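Local coordinates for protein CdnC (Chryseobacterium gregarium DSM 19109, PDB 7MGV) that probably uses ATP to join side chains of a ribosomally made precursor peptide through omega-ester bonds, as a graspetide-forming ATP-grasp ligase, at residues I230-G242 / D296-Y310. Numbering follows the deposited sequence.
Sequences IEKKKELRITVVG and DYGAIDMIVSPEDEY. With ADP (adenosine-5'-diphosphate), chain F.
A chi1 of 172° sets CG of Lys233 opposite the backbone N, and the extended chain then runs straight to Asp308, in the type I turn that follows strand 297-304; Lys233 NZ lies 2.8 Å from both OD1 and OD2 of Asp308, a salt bridge whose hydrogen bonds are weak. Its backbone belongs to a classic beta bulge: Lys233 N and Lys234 N both donate to Val304 O, at 2.7 and 2.9 Å. Replacing Lys233 by alanine would remove the ammonium and is likely to leave the Asp308 carboxylate without this partner, the turn losing a tie to the bulge. Beyond it, strands 234-241 and 297-304 pair antiparallel, their directions 166° apart. On one face Leu236 CD1 touches Val304 CG2 at 3.6 Å and meets the Tyr310 ring. The other face carries the nucleotide: Ile303 CD1 sits 3.8 Å from ADP C4, Glu235 OE2 accepts from the ribose O2' at 3.2 Å, and Ile230 N donates to ADP N1 (2.7 Å, 166°). Arg237 NE stands 3.1 Å from Asp301 OD2, which lies well out of the guanidinium plane; no N-H points at it and the attraction is electrostatic. Arg237 NH2 bonds weakly to Glu235 OE2, probably helping position this ribose-binding carboxylate, consistent with an ATP-grasp nucleotide site.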
ATOM      1  N   ILE A 230       3.597  -1.699  30.127  1.00 37.29           N
ATOM      2  CA  ILE A 230       4.462  -0.673  30.693  1.00 42.19           C
ATOM      3  C   ILE A 230       3.631   0.164  31.656  1.00 46.17           C
ATOM      4  O   ILE A 230       2.622   0.758  31.261  1.00 49.66           O
ATOM      5  CB  ILE A 230       5.080   0.204  29.593  1.00 47.23           C
ATOM      6  CG1 ILE A 230       5.608  -0.660  28.447  1.00 43.93           C
ATOM      7  CG2 ILE A 230       6.192   1.070  30.164  1.00 42.76           C
ATOM      8  CD1 ILE A 230       6.652  -1.675  28.872  1.00 32.87           C
ATOM      9  N   GLU A 231       4.041   0.198  32.922  1.00 51.29           N
ATOM     10  CA  GLU A 231       3.384   1.062  33.893  1.00 44.46           C
ATOM     11  C   GLU A 231       3.602   2.519  33.506  1.00 48.36           C
ATOM     12  O   GLU A 231       4.724   2.926  33.191  1.00 49.08           O
ATOM     13  CB  GLU A 231       3.921   0.794  35.299  1.00 61.51           C
ATOM     14  CG  GLU A 231       2.850   0.779  36.380  1.00 65.57           C
ATOM     15  CD  GLU A 231       1.739  -0.214  36.090  1.00 84.41           C
ATOM     16  OE1 GLU A 231       1.947  -1.424  36.319  1.00 77.60           O
ATOM     17  OE2 GLU A 231       0.658   0.215  35.634  1.00 85.98           O
ATOM     18  N   LYS A 232       2.528   3.302  33.519  1.00 49.72           N
ATOM     19  CA  LYS A 232       2.563   4.672  33.016  1.00 47.24           C
ATOM     20  C   LYS A 232       2.940   5.628  34.141  1.00 46.56           C
ATOM     21  O   LYS A 232       2.158   5.841  35.073  1.00 55.56           O
ATOM     22  CB  LYS A 232       1.216   5.063  32.414  1.00 43.71           C
ATOM     23  CG  LYS A 232       0.872   4.356  31.120  1.00 49.17           C
ATOM     24  CD  LYS A 232      -0.161   5.145  30.332  1.00 52.51           C
ATOM     25  CE  LYS A 232      -1.120   4.223  29.600  1.00 52.08           C
ATOM     26  NZ  LYS A 232      -2.519   4.734  29.633  1.00 58.91           N
ATOM     27  N   LYS A 233       4.139   6.202  34.055  1.00 49.49           N
ATOM     28  CA  LYS A 233       4.434   7.410  34.814  1.00 50.55           C
ATOM     29  C   LYS A 233       4.123   8.652  33.993  1.00 56.00           C
ATOM     30  O   LYS A 233       3.574   9.627  34.520  1.00 58.16           O
ATOM     31  CB  LYS A 233       5.898   7.429  35.263  1.00 58.21           C
ATOM     32  CG  LYS A 233       6.322   8.750  35.891  1.00 59.32           C
ATOM     33  CD  LYS A 233       7.820   8.821  36.129  1.00 61.37           C
ATOM     34  CE  LYS A 233       8.208  10.159  36.742  1.00 59.43           C
ATOM     35  NZ  LYS A 233       9.644  10.211  37.127  1.00 75.48           N
ATOM     36  N   LYS A 234       4.457   8.627  32.704  1.00 55.69           N
ATOM     37  CA  LYS A 234       4.051   9.670  31.773  1.00 42.05           C
ATOM     38  C   LYS A 234       3.579   9.030  30.475  1.00 47.35           C
ATOM     39  O   LYS A 234       4.020   7.940  30.105  1.00 40.54           O
ATOM     40  CB  LYS A 234       5.188  10.654  31.461  1.00 46.71           C
ATOM     41  CG  LYS A 234       5.660  11.497  32.633  1.00 63.32           C
ATOM     42  CD  LYS A 234       6.422  12.718  32.131  1.00 66.90           C
ATOM     43  CE  LYS A 234       7.232  13.374  33.235  1.00 58.57           C
ATOM     44  NZ  LYS A 234       8.492  12.630  33.504  1.00 59.41           N
ATOM     45  N   GLU A 235       2.687   9.728  29.778  1.00 51.45           N
ATOM     46  CA  GLU A 235       2.306   9.373  28.419  1.00 46.13           C
ATOM     47  C   GLU A 235       2.682  10.521  27.495  1.00 46.76           C
ATOM     48  O   GLU A 235       2.448  11.687  27.825  1.00 47.74           O
ATOM     49  CB  GLU A 235       0.807   9.071  28.317  1.00 47.87           C
ATOM     50  CG  GLU A 235       0.388   8.495  26.973  1.00 61.91           C
ATOM     51  CD  GLU A 235      -0.983   7.853  27.016  1.00 70.97           C
ATOM     52  OE1 GLU A 235      -1.689   8.026  28.032  1.00 67.07           O
ATOM     53  OE2 GLU A 235      -1.356   7.173  26.036  1.00 76.21           O
ATOM     54  N   LEU A 236       3.266  10.196  26.340  1.00 44.43           N
ATOM     55  CA  LEU A 236       3.845  11.198  25.455  1.00 42.24           C
ATOM     56  C   LEU A 236       3.272  11.077  24.052  1.00 47.10           C
ATOM     57  O   LEU A 236       3.199   9.973  23.499  1.00 44.92           O
ATOM     58  CB  LEU A 236       5.370  11.063  25.385  1.00 34.82           C
ATOM     59  CG  LEU A 236       6.190  11.220  26.665  1.00 44.42           C
ATOM     60  CD1 LEU A 236       7.650  10.907  26.388  1.00 36.18           C
ATOM     61  CD2 LEU A 236       6.045  12.620  27.219  1.00 43.05           C
ATOM     62  N   ARG A 237       2.894  12.218  23.479  1.00 42.35           N
ATOM     63  CA  ARG A 237       2.586  12.349  22.061  1.00 33.91           C
ATOM     64  C   ARG A 237       3.580  13.322  21.448  1.00 46.09           C
ATOM     65  O   ARG A 237       3.706  14.459  21.914  1.00 40.58           O
ATOM     66  CB  ARG A 237       1.158  12.855  21.834  1.00 43.01           C
ATOM     67  CG  ARG A 237       0.076  12.040  22.512  1.00 56.37           C
ATOM     68  CD  ARG A 237      -0.476  10.969  21.590  1.00 62.37           C
ATOM     69  NE  ARG A 237      -0.887   9.777  22.326  1.00 67.10           N
ATOM     70  CZ  ARG A 237      -2.144   9.358  22.433  1.00 80.98           C
ATOM     71  NH1 ARG A 237      -3.124  10.033  21.846  1.00 74.98           N
ATOM     72  NH2 ARG A 237      -2.424   8.261  23.125  1.00 79.32           N
ATOM     73  N   ILE A 238       4.280  12.888  20.405  1.00 40.01           N
ATOM     74  CA  ILE A 238       5.304  13.703  19.763  1.00 36.22           C
ATOM     75  C   ILE A 238       4.905  13.902  18.309  1.00 41.71           C
ATOM     76  O   ILE A 238       4.874  12.943  17.528  1.00 47.72           O
ATOM     77  CB  ILE A 238       6.697  13.070  19.873  1.00 42.00           C
ATOM     78  CG1 ILE A 238       7.040  12.799  21.339  1.00 35.86           C
ATOM     79  CG2 ILE A 238       7.737  13.974  19.243  1.00 37.93           C
ATOM     80  CD1 ILE A 238       8.193  11.841  21.532  1.00 34.27           C
ATOM     81  N   THR A 239       4.593  15.141  17.945  1.00 38.14           N
ATOM     82  CA  THR A 239       4.311  15.512  16.565  1.00 40.36           C
ATOM     83  C   THR A 239       5.585  16.068  15.943  1.00 39.76           C
ATOM     84  O   THR A 239       6.176  17.017  16.468  1.00 49.60           O
ATOM     85  CB  THR A 239       3.179  16.535  16.485  1.00 35.14           C
ATOM     86  OG1 THR A 239       2.114  16.145  17.362  1.00 39.26           O
ATOM     87  CG2 THR A 239       2.647  16.631  15.063  1.00 36.29           C
ATOM     88  N   VAL A 240       6.008  15.478  14.831  1.00 34.90           N
ATOM     89  CA  VAL A 240       7.215  15.886  14.127  1.00 37.57           C
ATOM     90  C   VAL A 240       6.807  16.396  12.757  1.00 39.03           C
ATOM     91  O   VAL A 240       6.182  15.663  11.977  1.00 37.30           O
ATOM     92  CB  VAL A 240       8.224  14.735  14.003  1.00 36.83           C
ATOM     93  CG1 VAL A 240       9.587  15.272  13.594  1.00 42.93           C
ATOM     94  CG2 VAL A 240       8.309  13.976  15.308  1.00 35.72           C
ATOM     95  N   VAL A 241       7.154  17.649  12.472  1.00 43.71           N
ATOM     96  CA  VAL A 241       6.948  18.272  11.168  1.00 38.35           C
ATOM     97  C   VAL A 241       8.331  18.656  10.659  1.00 47.10           C
ATOM     98  O   VAL A 241       8.912  19.655  11.103  1.00 51.94           O
ATOM     99  CB  VAL A 241       6.023  19.492  11.241  1.00 39.97           C
ATOM    100  CG1 VAL A 241       5.745  20.028   9.842  1.00 34.73           C
ATOM    101  CG2 VAL A 241       4.726  19.138  11.956  1.00 33.99           C
ATOM    102  N   GLY A 242       8.864  17.871   9.727  1.00 39.63           N
ATOM    103  CA  GLY A 242      10.229  18.066   9.286  1.00 42.61           C
ATOM    104  C   GLY A 242      11.206  17.802  10.411  1.00 44.32           C
ATOM    105  O   GLY A 242      11.345  16.662  10.866  1.00 39.65           O
ATOM    106  N   ASP A 296       8.294  13.445   6.338  1.00 47.15           N
ATOM    107  CA  ASP A 296       8.418  14.729   7.014  1.00 43.90           C
ATOM    108  C   ASP A 296       7.288  14.995   7.998  1.00 44.41           C
ATOM    109  O   ASP A 296       7.189  16.107   8.524  1.00 47.91           O
ATOM    110  CB  ASP A 296       8.502  15.858   5.990  1.00 43.98           C
ATOM    111  CG  ASP A 296       9.926  16.143   5.557  1.00 44.80           C
ATOM    112  OD1 ASP A 296      10.852  15.848   6.342  1.00 45.98           O
ATOM    113  OD2 ASP A 296      10.120  16.660   4.437  1.00 38.21           O
ATOM    114  N   TYR A 297       6.435  14.008   8.262  1.00 40.75           N
ATOM    115  CA  TYR A 297       5.417  14.134   9.294  1.00 37.79           C
ATOM    116  C   TYR A 297       5.326  12.836  10.076  1.00 39.39           C
ATOM    117  O   TYR A 297       5.422  11.748   9.503  1.00 37.16           O
ATOM    118  CB  TYR A 297       4.037  14.478   8.721  1.00 33.22           C
ATOM    119  CG  TYR A 297       2.980  14.584   9.797  1.00 45.64           C
ATOM    120  CD1 TYR A 297       2.902  15.706  10.611  1.00 47.16           C
ATOM    121  CD2 TYR A 297       2.079  13.550  10.018  1.00 43.25           C
ATOM    122  CE1 TYR A 297       1.946  15.804  11.603  1.00 47.93           C
ATOM    123  CE2 TYR A 297       1.122  13.638  11.009  1.00 48.08           C
ATOM    124  CZ  TYR A 297       1.058  14.768  11.798  1.00 53.63           C
ATOM    125  OH  TYR A 297       0.104  14.859  12.784  1.00 48.17           O
ATOM    126  N   GLY A 298       5.138  12.959  11.386  1.00 36.74           N
ATOM    127  CA  GLY A 298       4.998  11.787  12.228  1.00 34.29           C
ATOM    128  C   GLY A 298       4.292  12.110  13.522  1.00 41.97           C
ATOM    129  O   GLY A 298       4.429  13.210  14.064  1.00 48.87           O
ATOM    130  N   ALA A 299       3.525  11.141  14.017  1.00 33.26           N
ATOM    131  CA  ALA A 299       2.883  11.222  15.327  1.00 38.52           C
ATOM    132  C   ALA A 299       3.296   9.991  16.124  1.00 40.03           C
ATOM    133  O   ALA A 299       2.785   8.891  15.883  1.00 42.49           O
ATOM    134  CB  ALA A 299       1.364  11.317  15.199  1.00 33.10           C
ATOM    135  N   ILE A 300       4.216  10.175  17.066  1.00 32.16           N
ATOM    136  CA  ILE A 300       4.805   9.083  17.831  1.00 39.76           C
ATOM    137  C   ILE A 300       4.154   9.022  19.204  1.00 40.16           C
ATOM    138  O   ILE A 300       3.916  10.058  19.841  1.00 42.07           O
ATOM    139  CB  ILE A 300       6.333   9.256  17.951  1.00 36.68           C
ATOM    140  CG1 ILE A 300       6.995   9.154  16.575  1.00 34.39           C
ATOM    141  CG2 ILE A 300       6.928   8.225  18.902  1.00 38.55           C
ATOM    142  CD1 ILE A 300       7.276  10.489  15.925  1.00 48.62           C
ATOM    143  N   ASP A 301       3.861   7.807  19.662  1.00 35.48           N
ATOM    144  CA  ASP A 301       3.347   7.562  21.001  1.00 31.71           C
ATOM    145  C   ASP A 301       4.441   6.938  21.857  1.00 36.64           C
ATOM    146  O   ASP A 301       5.141   6.020  21.410  1.00 39.25           O
ATOM    147  CB  ASP A 301       2.120   6.649  20.960  1.00 41.56           C
ATOM    148  CG  ASP A 301       0.939   7.291  20.258  1.00 54.94           C
ATOM    149  OD1 ASP A 301       0.044   6.554  19.795  1.00 66.33           O
ATOM    150  OD2 ASP A 301       0.912   8.535  20.167  1.00 54.24           O
ATOM    151  N   MET A 302       4.590   7.434  23.083  1.00 39.03           N
ATOM    152  CA  MET A 302       5.595   6.905  23.992  1.00 40.05           C
ATOM    153  C   MET A 302       5.015   6.788  25.394  1.00 43.11           C
ATOM    154  O   MET A 302       4.062   7.478  25.759  1.00 45.73           O
ATOM    155  CB  MET A 302       6.861   7.777  24.015  1.00 39.39           C
ATOM    156  CG  MET A 302       7.594   7.857  22.684  1.00 34.00           C
ATOM    157  SD  MET A 302       9.285   8.464  22.849  1.00 32.16           S
ATOM    158  CE  MET A 302      10.134   6.976  23.370  1.00 36.50           C
ATOM    159  N   ILE A 303       5.617   5.901  26.180  1.00 42.71           N
ATOM    160  CA  ILE A 303       5.267   5.726  27.585  1.00 41.32           C
ATOM    161  C   ILE A 303       6.542   5.824  28.411  1.00 40.71           C
ATOM    162  O   ILE A 303       7.538   5.166  28.099  1.00 40.36           O
ATOM    163  CB  ILE A 303       4.559   4.380  27.843  1.00 45.60           C
ATOM    164  CG1 ILE A 303       3.256   4.297  27.049  1.00 38.58           C
ATOM    165  CG2 ILE A 303       4.287   4.198  29.330  1.00 40.28           C
ATOM    166  CD1 ILE A 303       2.557   2.957  27.165  1.00 42.85           C
ATOM    167  N   VAL A 304       6.514   6.648  29.454  1.00 42.69           N
ATOM    168  CA  VAL A 304       7.622   6.754  30.394  1.00 35.94           C
ATOM    169  C   VAL A 304       7.240   5.982  31.648  1.00 41.75           C
ATOM    170  O   VAL A 304       6.265   6.328  32.328  1.00 48.73           O
ATOM    171  CB  VAL A 304       7.953   8.217  30.718  1.00 44.24           C
ATOM    172  CG1 VAL A 304       9.191   8.292  31.604  1.00 45.99           C
ATOM    173  CG2 VAL A 304       8.166   9.004  29.437  1.00 42.23           C
ATOM    174  N   SER A 305       8.010   4.934  31.942  1.00 45.70           N
ATOM    175  CA  SER A 305       7.741   4.040  33.055  1.00 48.07           C
ATOM    176  C   SER A 305       8.115   4.709  34.377  1.00 51.29           C
ATOM    177  O   SER A 305       8.705   5.792  34.388  1.00 49.42           O
ATOM    178  CB  SER A 305       8.514   2.735  32.862  1.00 45.43           C
ATOM    179  OG  SER A 305       9.854   2.874  33.299  1.00 52.61           O
ATOM    180  N   PRO A 306       7.763   4.098  35.516  1.00 61.65           N
ATOM    181  CA  PRO A 306       8.218   4.653  36.801  1.00 64.48           C
ATOM    182  C   PRO A 306       9.729   4.751  36.922  1.00 60.73           C
ATOM    183  O   PRO A 306      10.229   5.639  37.624  1.00 57.04           O
ATOM    184  CB  PRO A 306       7.631   3.676  37.829  1.00 57.17           C
ATOM    185  CG  PRO A 306       6.427   3.125  37.166  1.00 55.34           C
ATOM    186  CD  PRO A 306       6.777   3.017  35.709  1.00 57.33           C
ATOM    187  N   GLU A 307      10.474   3.870  36.256  1.00 59.94           N
ATOM    188  CA  GLU A 307      11.929   3.940  36.246  1.00 57.26           C
ATOM    189  C   GLU A 307      12.463   4.965  35.252  1.00 61.42           C
ATOM    190  O   GLU A 307      13.666   4.967  34.973  1.00 51.97           O
ATOM    191  CB  GLU A 307      12.522   2.560  35.945  1.00 55.59           C
ATOM    192  CG  GLU A 307      12.170   1.493  36.971  1.00 57.26           C
ATOM    193  CD  GLU A 307      10.854   0.798  36.671  1.00 75.82           C
ATOM    194  OE1 GLU A 307      10.105   1.283  35.798  1.00 78.54           O
ATOM    195  OE2 GLU A 307      10.569  -0.236  37.311  1.00 82.87           O
ATOM    196  N   ASP A 308      11.588   5.817  34.713  1.00 58.64           N
ATOM    197  CA  ASP A 308      11.972   6.950  33.868  1.00 60.68           C
ATOM    198  C   ASP A 308      12.688   6.511  32.593  1.00 55.00           C
ATOM    199  O   ASP A 308      13.545   7.230  32.074  1.00 57.58           O
ATOM    200  CB  ASP A 308      12.830   7.955  34.642  1.00 63.11           C
ATOM    201  CG  ASP A 308      11.995   8.937  35.444  1.00 67.73           C
ATOM    202  OD1 ASP A 308      11.182   9.668  34.837  1.00 56.95           O
ATOM    203  OD2 ASP A 308      12.148   8.977  36.683  1.00 77.70           O
ATOM    204  N   GLU A 309      12.346   5.339  32.068  1.00 46.24           N
ATOM    205  CA  GLU A 309      12.827   4.917  30.761  1.00 51.60           C
ATOM    206  C   GLU A 309      11.730   5.129  29.727  1.00 52.53           C
ATOM    207  O   GLU A 309      10.542   4.958  30.018  1.00 43.71           O
ATOM    208  CB  GLU A 309      13.279   3.454  30.766  1.00 48.93           C
ATOM    209  CG  GLU A 309      12.554   2.562  31.753  1.00 63.55           C
ATOM    210  CD  GLU A 309      13.217   1.207  31.901  1.00 74.57           C
ATOM    211  OE1 GLU A 309      12.737   0.392  32.717  1.00 80.31           O
ATOM    212  OE2 GLU A 309      14.222   0.958  31.201  1.00 69.88           O
ATOM    213  N   TYR A 310      12.136   5.508  28.520  1.00 47.06           N
ATOM    214  CA  TYR A 310      11.215   5.903  27.464  1.00 43.23           C
ATOM    215  C   TYR A 310      10.956   4.713  26.548  1.00 42.58           C
ATOM    216  O   TYR A 310      11.899   4.116  26.018  1.00 44.19           O
ATOM    217  CB  TYR A 310      11.780   7.085  26.675  1.00 50.41           C
ATOM    218  CG  TYR A 310      11.754   8.393  27.438  1.00 43.19           C
ATOM    219  CD1 TYR A 310      12.555   8.586  28.557  1.00 51.15           C
ATOM    220  CD2 TYR A 310      10.926   9.434  27.039  1.00 47.85           C
ATOM    221  CE1 TYR A 310      12.530   9.777  29.258  1.00 52.57           C
ATOM    222  CE2 TYR A 310      10.898  10.630  27.733  1.00 50.33           C
ATOM    223  CZ  TYR A 310      11.701  10.796  28.842  1.00 46.15           C
ATOM    224  OH  TYR A 310      11.671  11.984  29.532  1.00 46.98           O
TER
HETATM  225  PB  ADP F 401      -7.265   5.185  22.291  1.00131.70           P
HETATM  226  O1B ADP F 401      -5.889   5.046  21.685  1.00106.18           O
HETATM  227  O2B ADP F 401      -8.376   5.313  21.276  1.00128.67           O
HETATM  228  O3B ADP F 401      -7.338   6.154  23.448  1.00105.59           O
HETATM  229  PA  ADP F 401      -6.685   2.471  22.473  1.00 93.74           P
HETATM  230  O1A ADP F 401      -6.523   2.519  20.971  1.00 89.18           O
HETATM  231  O2A ADP F 401      -7.221   1.236  23.156  1.00 51.67           O
HETATM  232  O3A ADP F 401      -7.515   3.753  22.979  1.00108.34           O
HETATM  233  O5' ADP F 401      -5.265   2.834  23.126  1.00 77.83           O
HETATM  234  C5' ADP F 401      -4.351   1.821  23.517  1.00 68.87           C
HETATM  235  C4' ADP F 401      -3.815   2.216  24.885  1.00 65.65           C
HETATM  236  O4' ADP F 401      -3.044   1.147  25.428  1.00 56.66           O
HETATM  237  C3' ADP F 401      -2.927   3.448  24.814  1.00 65.97           C
HETATM  238  O3' ADP F 401      -3.514   4.509  25.574  1.00 73.37           O
HETATM  239  C2' ADP F 401      -1.612   3.040  25.443  1.00 53.87           C
HETATM  240  O2' ADP F 401      -1.246   3.966  26.467  1.00 61.14           O
HETATM  241  C1' ADP F 401      -1.860   1.661  26.032  1.00 52.56           C
HETATM  242  N9  ADP F 401      -0.726   0.765  25.722  1.00 54.58           N
HETATM  243  C8  ADP F 401      -0.315   0.404  24.491  1.00 47.70           C
HETATM  244  N7  ADP F 401       0.756  -0.426  24.560  1.00 49.84           N
HETATM  245  C5  ADP F 401       1.042  -0.602  25.864  1.00 48.55           C
HETATM  246  C6  ADP F 401       2.049  -1.357  26.642  1.00 36.63           C
HETATM  247  N6  ADP F 401       2.990  -2.109  26.023  1.00 40.47           N
HETATM  248  N1  ADP F 401       1.994  -1.265  27.991  1.00 47.72           N
HETATM  249  C2  ADP F 401       1.065  -0.521  28.620  1.00 45.73           C
HETATM  250  N3  ADP F 401       0.121   0.188  27.978  1.00 39.54           N
HETATM  251  C4  ADP F 401       0.064   0.188  26.625  1.00 49.82           C